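Local structure of ankyrin repeat family protein (Enterococcus faecalis, 3HRA) at residues L163-E166 and N167-Q171; I119-V122 and K123-L126. The protein is of unknown function but, as an ankyrin repeat protein, probably serves as a scaffold that recognises partner proteins. All coordinates share one frame; numbering follows the deposited sequence.

Overall arrangement
Both contacts are local, each made within one continuous run of chain, and contact 2 (119-126) comes before contact 1 (163-171) in the sequence. Contact 2 lies inside helix 119-128; contact 1 covers the end of helix 155-166 and the loop that follows it. Their centres are about 13 Å apart, on the same side of the chain's centre, and they touch directly: Leu163 CD1 lies 3.5 Å from Val122 CG1 and also packs on Ile119 and Lys123, while the amide of Asn167 rests against Leu126. Helix 119-128 and the end of helix 155-166 are therefore neighbours in the ankyrin array, in which successive helix pairs stack side by side to build an elongated solenoid.

Contact 1: L163-E166 and N167-Q171; sequences LLME and NGADQ
Asn167 folds its side chain back alongside that of Leu163, both pointing the same way, and ND2 donates to Leu163 O at 2.8 Å with a nearly straight N-H...O angle of 169°. The acceptor lies almost in the plane of the amide, which fixes the rotation of the group; Leu163 CD2 lies 3.3 Å from ND2. CG of Asn167, anti to its own carbonyl carbon (chi1 -80°), is thereby swung back toward the last turn. Here the helix ends in a Schellman motif with Gly168, at positive phi, as the C-prime residue: Ala169 N reaches Leu164 O at 3.0 Å and Gly168 N reaches Met165 O at 3.1 Å. Leu164 O accepts a second bond, from Asn167 N, and its two donors approach from opposite faces of the carbonyl plane. The reversal sets Ala169 CB 4.0 Å from Leu164 CB. Met165, bent at chi2 and chi3, crosses Gln171 at about a right angle, CE resting 3.8 Å from NE2, whose hydrogen bonds go to Leu197 O and the terminal carboxylate of Asn201. One water donates to both Met165 O and Ala169 O, bridging helix end and loop.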
loop_
_atom_site.group_PDB
_atom_site.type_symbol
_atom_site.label_atom_id
_atom_site.label_comp_id
_atom_site.label_asym_id
_atom_site.label_seq_id
_atom_site.Cartn_x
_atom_site.Cartn_y
_atom_site.Cartn_z
ATOM N N LEU A 163 13.655 -6.432 9.213
ATOM C CA LEU A 163 13.509 -5.060 8.721
ATOM C C LEU A 163 12.654 -4.221 9.682
ATOM O O LEU A 163 13.037 -3.110 10.047
ATOM C CB LEU A 163 12.847 -5.072 7.343
ATOM C CG LEU A 163 13.207 -4.044 6.265
ATOM C CD1 LEU A 163 12.021 -3.818 5.326
ATOM C CD2 LEU A 163 13.728 -2.725 6.827
ATOM N N LEU A 164 11.505 -4.757 10.096
ATOM C CA LEU A 164 10.610 -4.042 11.020
ATOM C C LEU A 164 11.263 -3.806 12.382
ATOM O O LEU A 164 11.174 -2.710 12.941
ATOM C CB LEU A 164 9.255 -4.784 11.193
ATOM C CG LEU A 164 8.346 -4.780 9.955
ATOM C CD1 LEU A 164 7.204 -5.789 10.071
ATOM C CD2 LEU A 164 7.813 -3.369 9.718
ATOM N N MET A 165 11.898 -4.839 12.932
ATOM C CA MET A 165 12.545 -4.690 14.231
ATOM C C MET A 165 13.707 -3.714 14.160
ATOM O O MET A 165 13.961 -2.971 15.099
ATOM C CB MET A 165 13.011 -6.045 14.778
ATOM C CG MET A 165 11.869 -7.037 14.997
ATOM S SD MET A 165 10.529 -6.390 16.014
ATOM C CE MET A 165 11.376 -6.215 17.590
ATOM N N GLU A 166 14.423 -3.718 13.042
ATOM C CA GLU A 166 15.559 -2.819 12.909
ATOM C C GLU A 166 15.097 -1.372 12.780
ATOM O O GLU A 166 15.887 -0.441 12.934
ATOM C CB GLU A 166 16.422 -3.215 11.724
ATOM C CG GLU A 166 17.356 -4.365 12.029
ATOM C CD GLU A 166 18.425 -4.013 13.056
ATOM O OE1 GLU A 166 19.043 -2.938 12.935
ATOM O OE2 GLU A 166 18.648 -4.818 13.978
ATOM N N ASN A 167 13.808 -1.190 12.502
ATOM C CA ASN A 167 13.248 0.138 12.379
ATOM C C ASN A 167 12.388 0.507 13.581
ATOM O O ASN A 167 11.604 1.464 13.531
ATOM C CB ASN A 167 12.458 0.284 11.076
ATOM C CG ASN A 167 13.359 0.538 9.879
ATOM O OD1 ASN A 167 13.585 1.686 9.501
ATOM N ND2 ASN A 167 13.899 -0.534 9.288
ATOM N N GLY A 168 12.552 -0.251 14.663
ATOM C CA GLY A 168 11.949 0.099 15.934
ATOM C C GLY A 168 10.509 -0.333 16.140
ATOM O O GLY A 168 9.821 0.225 16.998
ATOM N N ALA A 169 10.038 -1.320 15.377
ATOM C CA ALA A 169 8.680 -1.856 15.610
ATOM C C ALA A 169 8.518 -2.298 17.057
ATOM O O ALA A 169 9.412 -2.925 17.628
ATOM C CB ALA A 169 8.385 -3.029 14.671
ATOM N N ASP A 170 7.371 -1.978 17.648
ATOM C CA ASP A 170 7.074 -2.401 19.021
ATOM C C ASP A 170 6.480 -3.803 18.981
ATOM O O ASP A 170 5.347 -3.996 18.543
ATOM C CB ASP A 170 6.099 -1.414 19.669
ATOM C CG ASP A 170 5.792 -1.741 21.129
ATOM O OD1 ASP A 170 6.298 -2.752 21.661
ATOM O OD2 ASP A 170 5.025 -0.978 21.747
ATOM N N GLN A 171 7.241 -4.789 19.431
ATOM C CA GLN A 171 6.754 -6.163 19.383
ATOM C C GLN A 171 5.863 -6.560 20.566
ATOM O O GLN A 171 5.307 -7.665 20.585
ATOM C CB GLN A 171 7.914 -7.156 19.247
ATOM C CG GLN A 171 8.731 -7.356 20.516
ATOM C CD GLN A 171 9.620 -8.583 20.438
ATOM O OE1 GLN A 171 9.146 -9.695 20.182
ATOM N NE2 GLN A 171 10.913 -8.393 20.684
HETATM O O HOH W 1 12.438 -2.837 17.481
HETATM O O HOH W 2 16.776 1.615 10.886
#

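Contact 2: I119-V122 and K123-L126; sequences IDNV and KLLL
Residues 119-122 and 123-126 meet as successive turns of helix 119-128, through i to i+3 and i to i+4 contacts; the helix is flanked by helices 85-94 and 155-166. Four backbone bonds define the regular alpha-helical spacing, from Lys123 N to Ile119 O through to Leu126 N to Val122 O, the last at 2.9 Å. On the more open side, Asp120 and Lys123 run side by side in the same direction, and the ammonium NZ stands 3.6 Å from Asp120 OD1 in a salt bridge at the long end of the range. With its CG anti to the carbonyl carbon (chi1 -69°) and the rest of the chain extended, Lys123 runs back along the helix toward its first turn. CG thus passes 3.3 Å from Ile119 O, and CE lies 4.0 Å from Ile119 CG1, where the two side chains cross at a slant. In the ankyrin array this helix forms part of one layer of the stack, and its sides face different neighbours: Ile119 packs on Ile160 of helix 155-166, whereas Leu124 meets Thr85 and Ala89 of helix 85-94. Val122 and Leu126 lie alongside one another, with Val122 CG1 3.7 Å from Leu126 CD1, and both also touch Leu110 of helix 110-115. That valine branch is anti to the backbone N (chi1 175°), which directs it along the helix toward the following turn. Buried Asn121 directs its amide toward helices 75-81 and 85-94, where ND2 donates to Gly80 O and OD1 bonds with Thr85 OG1, tying this helix to both.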
loop_
_atom_site.group_PDB
_atom_site.type_symbol
_atom_site.label_atom_id
_atom_site.label_comp_id
_atom_site.label_asym_id
_atom_site.label_seq_id
_atom_site.Cartn_x
_atom_site.Cartn_y
_atom_site.Cartn_z
ATOM N N ILE A 119 8.568 -6.562 0.345
ATOM C CA ILE A 119 9.598 -6.008 1.215
ATOM C C ILE A 119 10.159 -4.680 0.687
ATOM O O ILE A 119 10.498 -3.788 1.465
ATOM C CB ILE A 119 10.713 -7.063 1.500
ATOM C CG1 ILE A 119 11.661 -6.572 2.595
ATOM C CG2 ILE A 119 11.467 -7.425 0.227
ATOM C CD1 ILE A 119 12.633 -7.643 3.101
ATOM N N ASP A 120 10.244 -4.536 -0.631
ATOM C CA ASP A 120 10.700 -3.271 -1.191
ATOM C C ASP A 120 9.727 -2.137 -0.857
ATOM O O ASP A 120 10.152 -1.027 -0.539
ATOM C CB ASP A 120 10.929 -3.388 -2.700
ATOM C CG ASP A 120 12.148 -4.240 -3.035
ATOM O OD1 ASP A 120 13.172 -4.123 -2.312
ATOM O OD2 ASP A 120 12.077 -5.026 -4.011
ATOM N N ASN A 121 8.428 -2.425 -0.872
ATOM C CA ASN A 121 7.443 -1.437 -0.424
ATOM C C ASN A 121 7.575 -1.080 1.055
ATOM O O ASN A 121 7.466 0.094 1.436
ATOM C CB ASN A 121 6.005 -1.895 -0.727
ATOM C CG ASN A 121 5.565 -1.519 -2.130
ATOM O OD1 ASN A 121 6.391 -1.236 -2.982
ATOM N ND2 ASN A 121 4.260 -1.507 -2.366
ATOM N N VAL A 122 7.814 -2.091 1.885
ATOM C CA VAL A 122 8.040 -1.854 3.305
ATOM C C VAL A 122 9.205 -0.886 3.527
ATOM O O VAL A 122 9.093 0.062 4.305
ATOM C CB VAL A 122 8.293 -3.169 4.051
ATOM C CG1 VAL A 122 8.640 -2.885 5.503
ATOM C CG2 VAL A 122 7.062 -4.075 3.921
ATOM N N LYS A 123 10.312 -1.133 2.836
ATOM C CA LYS A 123 11.514 -0.307 2.969
ATOM C C LYS A 123 11.210 1.112 2.584
ATOM O O LYS A 123 11.577 2.051 3.292
ATOM C CB LYS A 123 12.632 -0.831 2.072
ATOM C CG LYS A 123 13.211 -2.153 2.496
ATOM C CD LYS A 123 14.190 -2.686 1.442
ATOM C CE LYS A 123 14.674 -4.099 1.806
ATOM N NZ LYS A 123 15.070 -4.915 0.609
ATOM N N LEU A 124 10.528 1.260 1.451
ATOM C CA LEU A 124 10.135 2.564 0.946
ATOM C C LEU A 124 9.297 3.332 1.975
ATOM O O LEU A 124 9.564 4.507 2.264
ATOM C CB LEU A 124 9.324 2.365 -0.331
ATOM C CG LEU A 124 9.713 3.091 -1.607
ATOM C CD1 LEU A 124 11.205 3.052 -1.825
ATOM C CD2 LEU A 124 8.963 2.440 -2.775
ATOM N N LEU A 125 8.286 2.668 2.532
ATOM C CA LEU A 125 7.401 3.321 3.484
ATOM C C LEU A 125 8.132 3.656 4.791
ATOM O O LEU A 125 7.902 4.719 5.379
ATOM C CB LEU A 125 6.160 2.469 3.747
ATOM C CG LEU A 125 5.243 2.291 2.526
ATOM C CD1 LEU A 125 4.331 1.092 2.739
ATOM C CD2 LEU A 125 4.422 3.554 2.241
ATOM N N LEU A 126 9.006 2.756 5.236
ATOM C CA LEU A 126 9.801 3.034 6.431
ATOM C C LEU A 126 10.754 4.235 6.218
ATOM O O LEU A 126 10.849 5.114 7.080
ATOM C CB LEU A 126 10.557 1.786 6.893
ATOM C CG LEU A 126 9.685 0.629 7.409
ATOM C CD1 LEU A 126 10.527 -0.593 7.733
ATOM C CD2 LEU A 126 8.883 1.052 8.626
#